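Local coordinates for putative lipoprotein (Campylobacter jejuni subsp. jejuni, PDB 4GIO) that is of unknown function but is a predicted bacterial lipoprotein whose single domain folds as a novel variant of the immunoglobulin fold, at residues K26-R31 / N97-E102; V42-T47 / L77-G82. One frame throughout, in Å; residues are numbered along the deposited sequence.

Overall arrangement
From the N terminus, strand 14-16 joins the mixed sheet, and strand 25-32 then opens the antiparallel three-stranded one. Strand 25-32 pairs directly with strand 38-44, and contact 2 follows at the end of the latter: 42-47 meets 77-82 after a loop of 29 residues that includes strand 50-59. The chain adds strand 85-90 to the three-stranded sheet, then crosses back to the mixed sheet, where strand 98-105 closes the larger loop of contact 1, within which contact 2 falls entirely. Both contacts bridge the two sheets of the sandwich, their centres about 17 Å apart. Backbone bonding of Lys26 and Gln27 to Ile43 connects them.

Contact 1. Residues K26-R31 / N97-E102; sequences KQFQKR and NDFRLE
Two phenylalanines from different sheets meet almost at right angles: the edge of Phe99 is directed at the face of Phe28 in an offset edge-to-face pair, with planes at 88° and centroids 5.8 Å apart. The closest atoms are Phe28 CD1 and Phe99 CZ, at 3.8 Å. Phe99 is buried and its ring also stacks with Phe40, whereas Phe28 lies partly open and touches Val42 and Val14. In Phe28, CG sits between the backbone N and the carbonyl carbon (chi1 66°), which directs the ring across the gap. This is the interface of an immunoglobulin-like beta sandwich: segments 26-31 and 98-102 belong to opposing sheets and run roughly antiparallel, the short axes 8.8 Å apart with 148° between their directions. Toward the start of the second strand, Lys30 reaches over with its aliphatic chain. Its CD lies near the plane of the Phe99 ring, 4.0 Å from CE1, and its CE is 3.3 Å from Asp98 OD1. The ammonium NZ remains 4.1 Å from that same Asp98 OD1, too long for a salt bridge, though the opposite charges may still attract. Asp98 OD1 also accepts a weak hydrogen bond from Phe99 N. Asn97 and Asp98 form a classic beta bulge opposite Leu59.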
ATOM      1  N   LYS A  26      11.029   0.345   1.005  1.00 22.56           N
ATOM      2  CA  LYS A  26      12.023   1.065   1.829  1.00 24.56           C
ATOM      3  C   LYS A  26      11.532   1.284   3.255  1.00 26.19           C
ATOM      4  O   LYS A  26      12.251   1.028   4.235  1.00 25.36           O
ATOM      5  CB  LYS A  26      12.327   2.407   1.164  1.00 25.43           C
ATOM      6  CG  LYS A  26      13.342   2.328  -0.018  1.00 27.39           C
ATOM      7  CD  LYS A  26      13.502   0.896  -0.630  1.00 26.64           C
ATOM      8  CE  LYS A  26      14.810   0.270  -0.151  1.00 31.61           C
ATOM      9  NZ  LYS A  26      15.411  -0.574  -1.184  1.00 33.07           N
ATOM     10  N   GLN A  27      10.284   1.732   3.377  1.00 25.91           N
ATOM     11  CA  GLN A  27       9.665   1.870   4.676  1.00 25.55           C
ATOM     12  C   GLN A  27       8.182   2.163   4.434  1.00 25.27           C
ATOM     13  O   GLN A  27       7.756   2.477   3.314  1.00 23.01           O
ATOM     14  CB  GLN A  27      10.273   3.029   5.473  1.00 26.90           C
ATOM     15  CG  GLN A  27      10.197   4.350   4.727  1.00 32.82           C
ATOM     16  CD  GLN A  27      10.511   5.562   5.586  1.00 41.84           C
ATOM     17  OE1 GLN A  27      11.633   6.068   5.569  1.00 43.65           O
ATOM     18  NE2 GLN A  27       9.496   6.068   6.310  1.00 43.86           N
ATOM     19  N   PHE A  28       7.411   2.066   5.505  1.00 25.66           N
ATOM     20  CA  PHE A  28       6.044   2.578   5.457  1.00 25.40           C
ATOM     21  C   PHE A  28       5.627   3.204   6.775  1.00 25.26           C
ATOM     22  O   PHE A  28       6.216   2.978   7.812  1.00 25.09           O
ATOM     23  CB  PHE A  28       5.087   1.498   4.993  1.00 24.27           C
ATOM     24  CG  PHE A  28       4.944   0.372   5.928  1.00 28.37           C
ATOM     25  CD1 PHE A  28       4.023   0.427   6.957  1.00 29.00           C
ATOM     26  CD2 PHE A  28       5.735  -0.757   5.784  1.00 33.14           C
ATOM     27  CE1 PHE A  28       3.883  -0.627   7.811  1.00 31.70           C
ATOM     28  CE2 PHE A  28       5.581  -1.824   6.629  1.00 36.52           C
ATOM     29  CZ  PHE A  28       4.649  -1.744   7.662  1.00 32.65           C
ATOM     30  N   GLN A  29       4.607   4.021   6.720  1.00 25.38           N
ATOM     31  CA  GLN A  29       4.085   4.576   7.965  1.00 24.23           C
ATOM     32  C   GLN A  29       2.614   4.924   7.755  1.00 22.14           C
ATOM     33  O   GLN A  29       2.124   4.956   6.627  1.00 21.99           O
ATOM     34  CB  GLN A  29       4.889   5.811   8.339  1.00 23.95           C
ATOM     35  CG  GLN A  29       4.804   6.877   7.279  1.00 28.55           C
ATOM     36  CD  GLN A  29       5.831   7.927   7.468  1.00 37.90           C
ATOM     37  OE1 GLN A  29       6.679   7.818   8.348  1.00 44.35           O
ATOM     38  NE2 GLN A  29       5.791   8.957   6.636  1.00 41.55           N
ATOM     39  N   LYS A  30       1.930   5.184   8.839  1.00 21.05           N
ATOM     40  CA  LYS A  30       0.540   5.589   8.751  1.00 21.61           C
ATOM     41  C   LYS A  30       0.222   6.635   9.803  1.00 20.66           C
ATOM     42  O   LYS A  30       0.939   6.741  10.832  1.00 20.01           O
ATOM     43  CB  LYS A  30      -0.380   4.352   8.835  1.00 20.26           C
ATOM     44  CG  LYS A  30      -0.349   3.579  10.154  1.00 25.10           C
ATOM     45  CD  LYS A  30      -0.921   2.138   9.950  1.00 25.78           C
ATOM     46  CE  LYS A  30      -1.201   1.464  11.293  1.00 26.74           C
ATOM     47  NZ  LYS A  30       0.071   1.390  12.032  1.00 34.62           N
ATOM     48  N   ARG A  31      -0.889   7.329   9.595  1.00 19.35           N
ATOM     49  CA  ARG A  31      -1.406   8.251  10.623  1.00 19.47           C
ATOM     50  C   ARG A  31      -2.893   8.549  10.385  1.00 19.04           C
ATOM     51  O   ARG A  31      -3.421   8.374   9.265  1.00 17.22           O
ATOM     52  CB  ARG A  31      -0.562   9.506  10.648  1.00 19.68           C
ATOM     53  CG  ARG A  31      -0.755  10.299   9.429  1.00 22.11           C
ATOM     54  CD  ARG A  31       0.231  11.449   9.364  1.00 30.94           C
ATOM     55  NE  ARG A  31      -0.545  12.565   8.876  1.00 40.93           N
ATOM     56  CZ  ARG A  31      -0.871  12.715   7.607  1.00 41.61           C
ATOM     57  NH1 ARG A  31      -0.419  11.832   6.737  1.00 43.24           N
ATOM     58  NH2 ARG A  31      -1.629  13.740   7.227  1.00 44.39           N
ATOM     59  N   ASN A  97      -8.151   1.498  10.719  1.00 16.83           N
ATOM     60  CA  ASN A  97      -7.045   1.806  11.668  1.00 19.29           C
ATOM     61  C   ASN A  97      -5.728   1.173  11.237  1.00 18.51           C
ATOM     62  O   ASN A  97      -4.696   1.435  11.822  1.00 17.07           O
ATOM     63  CB  ASN A  97      -7.359   1.308  13.103  1.00 19.31           C
ATOM     64  CG  ASN A  97      -8.461   2.185  13.837  1.00 27.54           C
ATOM     65  OD1 ASN A  97      -9.106   1.684  14.781  1.00 32.15           O
ATOM     66  ND2 ASN A  97      -8.736   3.422  13.343  1.00 28.60           N
ATOM     67  N   ASP A  98      -5.777   0.291  10.239  1.00 17.51           N
ATOM     68  CA  ASP A  98      -4.562  -0.280   9.683  1.00 17.42           C
ATOM     69  C   ASP A  98      -4.859  -0.665   8.211  1.00 16.32           C
ATOM     70  O   ASP A  98      -5.964  -0.424   7.704  1.00 15.91           O
ATOM     71  CB  ASP A  98      -4.160  -1.486  10.544  1.00 18.69           C
ATOM     72  CG  ASP A  98      -2.672  -1.941  10.300  1.00 23.52           C
ATOM     73  OD1 ASP A  98      -1.900  -1.252   9.542  1.00 23.21           O
ATOM     74  OD2 ASP A  98      -2.331  -3.055  10.830  1.00 26.24           O
ATOM     75  N   PHE A  99      -3.899  -1.247   7.516  1.00 16.68           N
ATOM     76  CA  PHE A  99      -4.087  -1.563   6.083  1.00 16.41           C
ATOM     77  C   PHE A  99      -3.213  -2.787   5.736  1.00 15.39           C
ATOM     78  O   PHE A  99      -2.336  -3.155   6.482  1.00 15.98           O
ATOM     79  CB  PHE A  99      -3.653  -0.363   5.211  1.00 13.69           C
ATOM     80  CG  PHE A  99      -2.115  -0.140   5.189  1.00 14.94           C
ATOM     81  CD1 PHE A  99      -1.483   0.535   6.226  1.00 15.23           C
ATOM     82  CD2 PHE A  99      -1.324  -0.598   4.124  1.00 15.48           C
ATOM     83  CE1 PHE A  99      -0.091   0.775   6.246  1.00 17.39           C
ATOM     84  CE2 PHE A  99       0.107  -0.354   4.105  1.00 16.85           C
ATOM     85  CZ  PHE A  99       0.720   0.310   5.174  1.00 17.43           C
ATOM     86  N   ARG A 100      -3.506  -3.398   4.610  1.00 16.19           N
ATOM     87  CA  ARG A 100      -2.662  -4.449   4.024  1.00 17.44           C
ATOM     88  C   ARG A 100      -2.476  -4.105   2.551  1.00 16.41           C
ATOM     89  O   ARG A 100      -3.415  -3.719   1.892  1.00 16.60           O
ATOM     90  CB  ARG A 100      -3.327  -5.790   4.149  1.00 18.17           C
ATOM     91  CG  ARG A 100      -2.440  -6.973   3.818  1.00 22.96           C
ATOM     92  CD  ARG A 100      -3.146  -8.343   4.178  1.00 23.68           C
ATOM     93  NE  ARG A 100      -2.976  -8.540   5.632  1.00 25.35           N
ATOM     94  CZ  ARG A 100      -3.958  -8.667   6.523  1.00 23.88           C
ATOM     95  NH1 ARG A 100      -5.227  -8.733   6.149  1.00 23.72           N
ATOM     96  NH2 ARG A 100      -3.634  -8.763   7.809  1.00 27.78           N
ATOM     97  N   LEU A 101      -1.246  -4.218   2.051  1.00 16.09           N
ATOM     98  CA  LEU A 101      -0.938  -3.820   0.701  1.00 15.71           C
ATOM     99  C   LEU A 101      -0.327  -5.000  -0.043  1.00 15.65           C
ATOM    100  O   LEU A 101       0.712  -5.485   0.362  1.00 18.67           O
ATOM    101  CB  LEU A 101       0.003  -2.603   0.677  1.00 14.37           C
ATOM    102  CG  LEU A 101       0.547  -2.169  -0.697  1.00 15.78           C
ATOM    103  CD1 LEU A 101      -0.587  -1.676  -1.642  1.00 14.77           C
ATOM    104  CD2 LEU A 101       1.571  -1.016  -0.550  1.00 15.68           C
ATOM    105  N   GLU A 102      -0.964  -5.460  -1.106  1.00 14.23           N
ATOM    106  CA  GLU A 102      -0.316  -6.487  -1.922  1.00 14.72           C
ATOM    107  C   GLU A 102       0.364  -5.838  -3.149  1.00 14.05           C
ATOM    108  O   GLU A 102      -0.201  -4.952  -3.744  1.00 12.87           O
ATOM    109  CB  GLU A 102      -1.378  -7.466  -2.453  1.00 13.61           C
ATOM    110  CG  GLU A 102      -2.071  -8.219  -1.370  1.00 18.65           C
ATOM    111  CD  GLU A 102      -3.214  -9.093  -1.931  1.00 19.43           C
ATOM    112  OE1 GLU A 102      -3.372  -9.139  -3.151  1.00 19.42           O
ATOM    113  OE2 GLU A 102      -3.915  -9.772  -1.169  1.00 16.81           O
TER

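Contact 2. Residues V42-T47 / L77-G82; sequences VILRST and LRIPAG
Leu44, on strand 38-44, sends its side chain into the interior between the sheets. Its CD1 methyl does all the touching, 3.8 Å from Leu77 CD2 and 4.1 Å from Ile79 CD1; the Leu44 side chain crosses that of Ile79 at about a right angle. CG of Leu44 stands anti to the carbonyl carbon (chi1 -56°), and with chi2 at 171°, CD1 is carried across to the methyls of Leu77 and Ile79. Val52 of strand 50-59 and Val85 of strand 85-90 also border Leu77 and Ile79, continuing the apolar layer.

Arg45 follows with a chain bent at chi3, which brings its guanidinium round to the turn after strand 75-79. There NH2 gives a weak hydrogen bond to Gly82 O, which lies at the guanidinium edge, near its plane.

Ser46 makes the principal polar connection through its backbone. Its O accepts from Gly82 N at 2.8 Å, the donor lying nearly in line with the carbonyl bond (C=O...N angle 166°). Its N donates to a water that also bonds Pro80 O, so a direct and a water-mediated link both fasten this residue to 80-82. The Ser46 CB packs 4.1 Å from Ile79 CG2, while its hydroxyl OG is hydrogen-bonded to Phe48 O, outside the contact.

Thr47 contributes its backbone O, 3.3 Å from Ala81 CB. Beside it Gly82 has a positive phi, a conformation that suits glycine where the chain turns toward strand 85-90.

Apolar contact between strands 38-44 and 75-79 thus passes into polar bonding between the loops that leave them, at one end of an immunoglobulin-like beta sandwich.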
ATOM      1  N   VAL A  42       3.869   4.455   1.505  1.00 20.06           N
ATOM      2  CA  VAL A  42       4.821   3.356   1.358  1.00 19.87           C
ATOM      3  C   VAL A  42       5.863   3.916   0.381  1.00 20.13           C
ATOM      4  O   VAL A  42       5.502   4.463  -0.654  1.00 20.05           O
ATOM      5  CB  VAL A  42       4.153   2.096   0.834  1.00 20.42           C
ATOM      6  CG1 VAL A  42       5.187   0.924   0.570  1.00 18.46           C
ATOM      7  CG2 VAL A  42       3.024   1.603   1.818  1.00 20.17           C
ATOM      8  N   ILE A  43       7.145   3.789   0.711  1.00 19.11           N
ATOM      9  CA  ILE A  43       8.180   4.280  -0.185  1.00 19.83           C
ATOM     10  C   ILE A  43       8.774   3.035  -0.876  1.00 18.78           C
ATOM     11  O   ILE A  43       9.130   2.054  -0.212  1.00 17.74           O
ATOM     12  CB  ILE A  43       9.271   5.059   0.561  1.00 21.58           C
ATOM     13  CG1 ILE A  43       8.643   6.284   1.219  1.00 24.84           C
ATOM     14  CG2 ILE A  43      10.418   5.494  -0.461  1.00 23.85           C
ATOM     15  CD1 ILE A  43       9.549   7.012   2.168  1.00 30.82           C
ATOM     16  N   LEU A  44       8.848   3.106  -2.205  1.00 17.65           N
ATOM     17  CA  LEU A  44       9.333   2.008  -3.041  1.00 18.69           C
ATOM     18  C   LEU A  44      10.586   2.483  -3.787  1.00 18.37           C
ATOM     19  O   LEU A  44      10.696   3.673  -4.099  1.00 18.19           O
ATOM     20  CB  LEU A  44       8.263   1.587  -4.052  1.00 18.09           C
ATOM     21  CG  LEU A  44       6.902   1.190  -3.409  1.00 21.17           C
ATOM     22  CD1 LEU A  44       5.854   1.000  -4.437  1.00 22.41           C
ATOM     23  CD2 LEU A  44       6.984  -0.101  -2.545  1.00 20.06           C
ATOM     24  N   ARG A  45      11.537   1.581  -4.008  1.00 19.37           N
ATOM     25  CA  ARG A  45      12.630   1.846  -4.985  1.00 21.77           C
ATOM     26  C   ARG A  45      13.296   0.608  -5.556  1.00 20.52           C
ATOM     27  O   ARG A  45      13.454  -0.425  -4.880  1.00 19.72           O
ATOM     28  CB  ARG A  45      13.716   2.854  -4.569  1.00 22.63           C
ATOM     29  CG  ARG A  45      13.987   3.012  -3.143  1.00 30.18           C
ATOM     30  CD  ARG A  45      15.453   3.610  -2.929  1.00 36.47           C
ATOM     31  NE  ARG A  45      15.568   5.054  -2.751  1.00 42.59           N
ATOM     32  CZ  ARG A  45      15.976   5.879  -3.715  1.00 42.77           C
ATOM     33  NH1 ARG A  45      16.077   7.161  -3.484  1.00 39.84           N
ATOM     34  NH2 ARG A  45      16.270   5.400  -4.910  1.00 43.47           N
ATOM     35  N   SER A  46      13.713   0.762  -6.799  1.00 20.51           N
ATOM     36  CA  SER A  46      14.185  -0.352  -7.572  1.00 22.15           C
ATOM     37  C   SER A  46      15.322   0.122  -8.443  1.00 21.86           C
ATOM     38  O   SER A  46      15.275   1.227  -8.971  1.00 20.33           O
ATOM     39  CB  SER A  46      13.046  -0.816  -8.473  1.00 21.10           C
ATOM     40  OG  SER A  46      13.518  -1.905  -9.256  1.00 25.50           O
ATOM     41  N   THR A  47      16.328  -0.726  -8.604  1.00 23.40           N
ATOM     42  CA  THR A  47      17.408  -0.354  -9.491  1.00 25.97           C
ATOM     43  C   THR A  47      16.951  -0.181 -10.932  1.00 24.02           C
ATOM     44  O   THR A  47      17.334   0.773 -11.608  1.00 26.29           O
ATOM     45  CB  THR A  47      18.520  -1.392  -9.507  1.00 27.52           C
ATOM     46  OG1 THR A  47      18.618  -2.059  -8.226  1.00 33.07           O
ATOM     47  CG2 THR A  47      19.810  -0.658  -9.938  1.00 28.43           C
ATOM     48  N   LEU A  77       1.158   0.628 -11.290  1.00 22.12           N
ATOM     49  CA  LEU A  77       2.056   1.642 -10.833  1.00 21.86           C
ATOM     50  C   LEU A  77       3.382   1.413 -11.506  1.00 22.17           C
ATOM     51  O   LEU A  77       3.890   0.279 -11.530  1.00 21.70           O
ATOM     52  CB  LEU A  77       2.203   1.615  -9.317  1.00 21.66           C
ATOM     53  CG  LEU A  77       3.300   2.483  -8.690  1.00 23.58           C
ATOM     54  CD1 LEU A  77       3.004   4.015  -8.790  1.00 27.11           C
ATOM     55  CD2 LEU A  77       3.535   2.103  -7.179  1.00 20.47           C
ATOM     56  N   ARG A  78       3.936   2.505 -12.062  1.00 23.10           N
ATOM     57  CA  ARG A  78       5.257   2.497 -12.671  1.00 24.20           C
ATOM     58  C   ARG A  78       6.322   2.916 -11.646  1.00 23.06           C
ATOM     59  O   ARG A  78       6.241   3.997 -11.054  1.00 22.93           O
ATOM     60  CB  ARG A  78       5.311   3.464 -13.850  1.00 25.18           C
ATOM     61  CG  ARG A  78       6.703   3.553 -14.462  1.00 30.71           C
ATOM     62  CD  ARG A  78       6.872   2.448 -15.470  1.00 39.01           C
ATOM     63  NE  ARG A  78       8.136   2.547 -16.197  1.00 43.32           N
ATOM     64  CZ  ARG A  78       8.570   1.639 -17.065  1.00 46.50           C
ATOM     65  NH1 ARG A  78       7.856   0.559 -17.329  1.00 47.02           N
ATOM     66  NH2 ARG A  78       9.730   1.811 -17.677  1.00 46.72           N
ATOM     67  N   ILE A  79       7.312   2.069 -11.406  1.00 22.67           N
ATOM     68  CA  ILE A  79       8.455   2.457 -10.544  1.00 21.71           C
ATOM     69  C   ILE A  79       9.665   2.734 -11.487  1.00 23.26           C
ATOM     70  O   ILE A  79      10.200   1.783 -12.095  1.00 21.13           O
ATOM     71  CB  ILE A  79       8.785   1.337  -9.532  1.00 22.39           C
ATOM     72  CG1 ILE A  79       7.533   1.058  -8.654  1.00 22.63           C
ATOM     73  CG2 ILE A  79       9.887   1.737  -8.616  1.00 21.37           C
ATOM     74  CD1 ILE A  79       7.699  -0.198  -7.866  1.00 28.67           C
ATOM     75  N   PRO A  80      10.012   4.019 -11.699  1.00 24.25           N
ATOM     76  CA  PRO A  80      11.185   4.395 -12.575  1.00 24.68           C
ATOM     77  C   PRO A  80      12.495   3.922 -11.987  1.00 24.49           C
ATOM     78  O   PRO A  80      12.622   3.809 -10.782  1.00 24.81           O
ATOM     79  CB  PRO A  80      11.146   5.941 -12.596  1.00 24.73           C
ATOM     80  CG  PRO A  80       9.696   6.297 -12.329  1.00 26.33           C
ATOM     81  CD  PRO A  80       9.258   5.223 -11.292  1.00 25.87           C
ATOM     82  N   ALA A  81      13.450   3.585 -12.845  1.00 23.64           N
ATOM     83  CA  ALA A  81      14.763   3.209 -12.375  1.00 24.28           C
ATOM     84  C   ALA A  81      15.440   4.182 -11.348  1.00 24.37           C
ATOM     85  O   ALA A  81      15.605   5.354 -11.600  1.00 24.48           O
ATOM     86  CB  ALA A  81      15.709   2.898 -13.614  1.00 24.37           C
ATOM     87  N   GLY A  82      15.826   3.653 -10.193  1.00 25.96           N
ATOM     88  CA  GLY A  82      16.482   4.430  -9.145  1.00 29.59           C
ATOM     89  C   GLY A  82      15.880   5.729  -8.611  1.00 31.01           C
ATOM     90  O   GLY A  82      16.591   6.480  -7.951  1.00 32.23           O
TER
HETATM   91  O   HOH W   1      13.006   3.190  -8.074  1.00 20.12           O